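Periplasmic binding protein/LacI transcriptional regulator (Clostridium phytofermentans, PDB 3BRS) probably binds a sugar outside the cell membrane and delivers it to a transporter, as periplasmic binding proteins of this family do. Local coordinates at residues A83-D97 with M100-N113. Numbering follows the deposited sequence.
Sequences AKEIKDAGIKLIVID and MKQDIADITVATDN
Met100 opens the contact: its chain bends at the sulfur (chi3 -85°), bringing CE to 4.0 Å from Val95 CG2 while SD rests near Ala83 CB. Ile104 packs between Ala83, at the end of helix 80-83, and Leu93 of strand 92-96. Its CG1 stands between the backbone N and the carbonyl carbon (chi1 63°), which sends CD1 onto Leu93 CD2 at 4.0 Å and against Ala83, and sets CG2 against Lys87, 3.6 Å from NZ and close to CD, the bent lysine chain crossing the isoleucine at about a right angle. Ala105 CB packs against the Val95 side chain, 3.8 Å from CG2. Asp106 then grips Leu93 by both its backbone and its side chain: its N donates to Leu93 O, and its OD2 accepts from Leu93 N at 2.8 Å, approached on the anti side and 31° out of the carboxylate plane. These two bonds precede the first regular bridge, Ile94 with Ile107; a water donating to both OD2 and Ile91 O extends the clasp. From Ile107 on the strands run parallel, axes 4.7 Å apart. Ile107 O takes Val95 N, Val109 N reaches Val95 O at 2.9 Å, and Val109 O receives Asp97 N. Ile94, Ile107, Ile96 and Val109 point to one face, Val95 and Thr108 to the other. Past the strand, a second water ties Asp97 OD1 to Thr111 N, just before helix 113-127, whose Asn113 binds Arg149 through OD1. Within the parallel sheet of this periplasmic-binding-protein lobe, strand 92-96 lies between strands 68-71 and 107-110, the latter flanked in turn by 269-271; helix 246-262 covers Ile94 and Ile96, with helix 20-36 also touching Ile96.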
loop_
_atom_site.group_PDB
_atom_site.type_symbol
_atom_site.label_atom_id
_atom_site.label_comp_id
_atom_site.label_asym_id
_atom_site.label_seq_id
_atom_site.Cartn_x
_atom_site.Cartn_y
_atom_site.Cartn_z
ATOM N N ALA A 83 -19.183 -1.274 1.191
ATOM C CA ALA A 83 -18.944 -2.279 0.110
ATOM C C ALA A 83 -19.787 -3.584 0.171
ATOM O O ALA A 83 -19.919 -4.292 -0.858
ATOM C CB ALA A 83 -17.472 -2.580 -0.103
ATOM N N LYS A 84 -20.427 -3.831 1.324
ATOM C CA LYS A 84 -21.337 -4.965 1.482
ATOM C C LYS A 84 -22.553 -4.822 0.563
ATOM O O LYS A 84 -23.195 -5.830 0.242
ATOM C CB LYS A 84 -21.832 -5.084 2.937
ATOM C CG LYS A 84 -22.628 -3.965 3.401
ATOM C CD LYS A 84 -22.983 -4.186 4.863
ATOM C CE LYS A 84 -24.311 -3.589 5.134
ATOM N NZ LYS A 84 -24.358 -2.850 6.441
ATOM N N GLU A 85 -22.847 -3.602 0.125
ATOM C CA GLU A 85 -24.018 -3.288 -0.750
ATOM C C GLU A 85 -23.718 -3.473 -2.225
ATOM O O GLU A 85 -24.629 -3.452 -3.017
ATOM C CB GLU A 85 -24.436 -1.845 -0.533
ATOM C CG GLU A 85 -24.745 -1.452 0.913
ATOM C CD GLU A 85 -25.929 -2.270 1.497
ATOM O OE1 GLU A 85 -26.610 -2.963 0.702
ATOM O OE2 GLU A 85 -26.187 -2.210 2.738
ATOM N N ILE A 86 -22.445 -3.572 -2.614
ATOM C CA ILE A 86 -22.017 -3.776 -4.002
ATOM C C ILE A 86 -22.572 -5.039 -4.629
ATOM O O ILE A 86 -23.066 -4.966 -5.722
ATOM C CB ILE A 86 -20.464 -3.820 -4.099
ATOM C CG1 ILE A 86 -19.857 -2.504 -3.607
ATOM C CG2 ILE A 86 -19.963 -4.050 -5.534
ATOM C CD1 ILE A 86 -18.363 -2.269 -4.033
ATOM N N LYS A 87 -22.459 -6.218 -3.962
ATOM C CA LYS A 87 -22.903 -7.563 -4.539
ATOM C C LYS A 87 -24.366 -7.557 -4.978
ATOM O O LYS A 87 -24.749 -7.982 -6.071
ATOM C CB LYS A 87 -22.777 -8.701 -3.468
ATOM C CG LYS A 87 -21.456 -8.785 -2.623
ATOM C CD LYS A 87 -21.658 -9.042 -1.053
ATOM C CE LYS A 87 -22.152 -10.479 -0.685
ATOM N NZ LYS A 87 -21.065 -11.543 -0.480
ATOM N N ASP A 88 -25.174 -7.080 -4.048
ATOM C CA ASP A 88 -26.613 -7.038 -4.119
ATOM C C ASP A 88 -27.133 -5.979 -5.040
ATOM O O ASP A 88 -28.339 -5.903 -5.275
ATOM C CB ASP A 88 -27.116 -6.741 -2.721
ATOM C CG ASP A 88 -26.468 -7.655 -1.682
ATOM O OD1 ASP A 88 -26.725 -8.888 -1.720
ATOM O OD2 ASP A 88 -25.662 -7.149 -0.867
ATOM N N ALA A 89 -26.247 -5.109 -5.515
ATOM C CA ALA A 89 -26.615 -4.174 -6.555
ATOM C C ALA A 89 -26.349 -4.877 -7.860
ATOM O O ALA A 89 -26.574 -4.301 -8.928
ATOM C CB ALA A 89 -25.809 -2.817 -6.449
ATOM N N GLY A 90 -25.852 -6.102 -7.837
ATOM C CA GLY A 90 -25.578 -6.723 -9.192
ATOM C C GLY A 90 -24.249 -6.351 -9.836
ATOM O O GLY A 90 -23.970 -6.624 -11.021
ATOM N N ILE A 91 -23.399 -5.754 -9.021
ATOM C CA ILE A 91 -22.030 -5.318 -9.446
ATOM C C ILE A 91 -20.913 -6.279 -8.977
ATOM O O ILE A 91 -20.889 -6.744 -7.817
ATOM C CB ILE A 91 -21.735 -3.859 -8.895
ATOM C CG1 ILE A 91 -22.835 -2.898 -9.380
ATOM C CG2 ILE A 91 -20.446 -3.350 -9.473
ATOM C CD1 ILE A 91 -22.921 -1.599 -8.579
ATOM N N LYS A 92 -19.969 -6.541 -9.884
ATOM C CA LYS A 92 -18.764 -7.318 -9.604
ATOM C C LYS A 92 -17.791 -6.491 -8.729
ATOM O O LYS A 92 -17.593 -5.297 -8.971
ATOM C CB LYS A 92 -18.097 -7.623 -10.976
ATOM C CG LYS A 92 -18.908 -8.500 -11.931
ATOM C CD LYS A 92 -18.855 -9.948 -11.458
ATOM C CE LYS A 92 -20.223 -10.557 -11.199
ATOM N NZ LYS A 92 -20.900 -10.846 -12.475
ATOM N N LEU A 93 -17.183 -7.098 -7.712
ATOM C CA LEU A 93 -16.209 -6.425 -6.926
ATOM C C LEU A 93 -14.840 -7.043 -7.180
ATOM O O LEU A 93 -14.644 -8.221 -6.862
ATOM C CB LEU A 93 -16.561 -6.520 -5.440
ATOM C CG LEU A 93 -15.615 -5.913 -4.420
ATOM C CD1 LEU A 93 -15.275 -4.424 -4.712
ATOM C CD2 LEU A 93 -16.270 -6.046 -3.107
ATOM N N ILE A 94 -13.903 -6.260 -7.701
ATOM C CA ILE A 94 -12.440 -6.554 -7.632
ATOM C C ILE A 94 -11.802 -5.769 -6.520
ATOM O O ILE A 94 -11.944 -4.529 -6.429
ATOM C CB ILE A 94 -11.682 -6.164 -8.967
ATOM C CG1 ILE A 94 -12.353 -6.768 -10.111
ATOM C CG2 ILE A 94 -10.132 -6.557 -9.003
ATOM C CD1 ILE A 94 -12.736 -8.156 -9.849
ATOM N N VAL A 95 -11.133 -6.454 -5.610
ATOM C CA VAL A 95 -10.327 -5.712 -4.648
ATOM C C VAL A 95 -8.898 -5.528 -5.200
ATOM O O VAL A 95 -8.312 -6.473 -5.631
ATOM C CB VAL A 95 -10.372 -6.249 -3.303
ATOM C CG1 VAL A 95 -9.174 -5.696 -2.516
ATOM C CG2 VAL A 95 -11.732 -5.842 -2.621
ATOM N N ILE A 96 -8.407 -4.273 -5.269
ATOM C CA ILE A 96 -7.041 -4.021 -5.695
ATOM C C ILE A 96 -6.159 -3.447 -4.511
ATOM O O ILE A 96 -6.618 -2.646 -3.688
ATOM C CB ILE A 96 -7.057 -3.017 -6.794
ATOM C CG1 ILE A 96 -7.992 -1.890 -6.382
ATOM C CG2 ILE A 96 -7.340 -3.694 -8.187
ATOM C CD1 ILE A 96 -7.713 -0.574 -7.136
ATOM N N ASP A 97 -4.909 -3.871 -4.410
ATOM C CA ASP A 97 -4.014 -3.371 -3.339
ATOM C C ASP A 97 -4.369 -3.766 -1.911
ATOM O O ASP A 97 -3.546 -4.380 -1.289
ATOM C CB ASP A 97 -3.889 -1.859 -3.465
ATOM C CG ASP A 97 -3.030 -1.240 -2.362
ATOM O OD1 ASP A 97 -1.905 -1.684 -2.182
ATOM O OD2 ASP A 97 -3.460 -0.321 -1.670
ATOM N N MET A 100 -10.353 -6.280 2.551
ATOM C CA MET A 100 -11.204 -6.322 3.758
ATOM C C MET A 100 -11.090 -7.701 4.549
ATOM O O MET A 100 -10.715 -8.721 4.012
ATOM C CB MET A 100 -12.630 -6.077 3.363
ATOM C CG MET A 100 -12.809 -4.653 2.687
ATOM S SD MET A 100 -14.448 -4.280 2.007
ATOM C CE MET A 100 -14.070 -5.059 0.482
ATOM N N LYS A 101 -11.458 -7.650 5.834
ATOM C CA LYS A 101 -11.578 -8.759 6.728
ATOM C C LYS A 101 -12.724 -9.590 6.259
ATOM O O LYS A 101 -12.727 -10.794 6.508
ATOM C CB LYS A 101 -11.941 -8.251 8.141
ATOM C CG LYS A 101 -11.798 -9.307 9.271
ATOM C CD LYS A 101 -12.523 -8.821 10.540
ATOM C CE LYS A 101 -13.814 -8.025 10.188
ATOM N NZ LYS A 101 -14.565 -7.540 11.427
ATOM N N GLN A 102 -13.726 -8.949 5.641
ATOM C CA GLN A 102 -14.929 -9.665 5.185
ATOM C C GLN A 102 -14.674 -10.223 3.784
ATOM O O GLN A 102 -14.102 -9.544 2.925
ATOM C CB GLN A 102 -16.193 -8.789 5.236
ATOM C CG GLN A 102 -16.474 -8.214 6.695
ATOM C CD GLN A 102 -15.748 -6.862 6.946
ATOM O OE1 GLN A 102 -14.803 -6.453 6.208
ATOM N NE2 GLN A 102 -16.200 -6.156 7.973
ATOM N N ASP A 103 -15.096 -11.461 3.553
ATOM C CA ASP A 103 -14.696 -12.142 2.337
ATOM C C ASP A 103 -15.645 -11.863 1.186
ATOM O O ASP A 103 -16.299 -12.777 0.679
ATOM C CB ASP A 103 -14.588 -13.649 2.549
ATOM C CG ASP A 103 -14.089 -14.344 1.317
ATOM O OD1 ASP A 103 -13.122 -13.802 0.717
ATOM O OD2 ASP A 103 -14.685 -15.385 0.935
ATOM N N ILE A 104 -15.719 -10.603 0.751
ATOM C CA ILE A 104 -16.653 -10.282 -0.315
ATOM C C ILE A 104 -16.080 -10.042 -1.695
ATOM O O ILE A 104 -16.875 -9.970 -2.660
ATOM C CB ILE A 104 -17.651 -9.195 0.106
ATOM C CG1 ILE A 104 -16.889 -7.893 0.400
ATOM C CG2 ILE A 104 -18.551 -9.704 1.308
ATOM C CD1 ILE A 104 -17.747 -6.637 0.518
ATOM N N ALA A 105 -14.746 -9.962 -1.851
ATOM C CA ALA A 105 -14.171 -9.745 -3.193
ATOM C C ALA A 105 -14.451 -10.881 -4.095
ATOM O O ALA A 105 -14.267 -12.020 -3.691
ATOM C CB ALA A 105 -12.645 -9.529 -3.160
ATOM N N ASP A 106 -14.805 -10.593 -5.331
ATOM C CA ASP A 106 -14.883 -11.609 -6.384
ATOM C C ASP A 106 -13.457 -12.011 -6.792
ATOM O O ASP A 106 -13.173 -13.174 -6.906
ATOM C CB ASP A 106 -15.725 -11.165 -7.599
ATOM C CG ASP A 106 -17.169 -10.852 -7.234
ATOM O OD1 ASP A 106 -17.787 -11.640 -6.508
ATOM O OD2 ASP A 106 -17.691 -9.803 -7.648
ATOM N N ILE A 107 -12.571 -11.054 -6.967
ATOM C CA ILE A 107 -11.127 -11.326 -7.053
ATOM C C ILE A 107 -10.322 -10.256 -6.289
ATOM O O ILE A 107 -10.771 -9.137 -6.166
ATOM C CB ILE A 107 -10.630 -11.673 -8.509
ATOM C CG1 ILE A 107 -9.118 -11.504 -8.605
ATOM C CG2 ILE A 107 -11.341 -10.885 -9.553
ATOM C CD1 ILE A 107 -8.565 -11.714 -9.902
ATOM N N THR A 108 -9.218 -10.635 -5.653
ATOM C CA THR A 108 -8.235 -9.679 -5.082
ATOM C C THR A 108 -6.889 -9.654 -5.848
ATOM O O THR A 108 -6.276 -10.681 -5.964
ATOM C CB THR A 108 -7.923 -10.084 -3.668
ATOM O OG1 THR A 108 -9.122 -9.898 -2.900
ATOM C CG2 THR A 108 -6.752 -9.201 -3.070
ATOM N N VAL A 109 -6.446 -8.504 -6.373
ATOM C CA VAL A 109 -5.099 -8.411 -6.972
ATOM C C VAL A 109 -4.230 -7.554 -6.061
ATOM O O VAL A 109 -4.519 -6.377 -5.892
ATOM C CB VAL A 109 -5.085 -7.817 -8.360
ATOM C CG1 VAL A 109 -3.662 -8.138 -9.045
ATOM C CG2 VAL A 109 -6.255 -8.432 -9.190
ATOM N N ALA A 110 -3.171 -8.116 -5.477
ATOM C CA ALA A 110 -2.355 -7.294 -4.569
ATOM C C ALA A 110 -0.969 -7.766 -4.518
ATOM O O ALA A 110 -0.654 -8.856 -5.007
ATOM C CB ALA A 110 -2.990 -7.339 -3.090
ATOM N N THR A 111 -0.121 -7.043 -3.810
ATOM C CA THR A 111 1.203 -7.617 -3.428
ATOM C C THR A 111 0.984 -8.578 -2.269
ATOM O O THR A 111 0.064 -8.384 -1.447
ATOM C CB THR A 111 2.135 -6.429 -2.967
ATOM O OG1 THR A 111 2.088 -5.434 -3.988
ATOM C CG2 THR A 111 3.583 -6.824 -2.758
ATOM N N ASP A 112 1.842 -9.579 -2.131
ATOM C CA ASP A 112 1.992 -10.284 -0.849
ATOM C C ASP A 112 2.688 -9.296 0.117
ATOM O O ASP A 112 3.948 -9.091 0.061
ATOM C CB ASP A 112 2.781 -11.597 -1.049
ATOM C CG ASP A 112 2.742 -12.531 0.185
ATOM O OD1 ASP A 112 2.388 -12.099 1.297
ATOM O OD2 ASP A 112 3.085 -13.723 0.062
ATOM N N ASN A 113 1.894 -8.681 1.010
ATOM C CA ASN A 113 2.425 -7.597 1.922
ATOM C C ASN A 113 3.165 -8.164 3.103
ATOM O O ASN A 113 4.203 -7.616 3.596
ATOM C CB ASN A 113 1.372 -6.516 2.238
ATOM C CG ASN A 113 1.032 -5.686 0.981
ATOM O OD1 ASN A 113 1.849 -4.877 0.564
ATOM N ND2 ASN A 113 -0.058 -5.991 0.309
HETATM O O HOH W 1 -19.981 -8.737 -5.549
HETATM O O HOH W 2 -0.639 -4.334 -2.515
#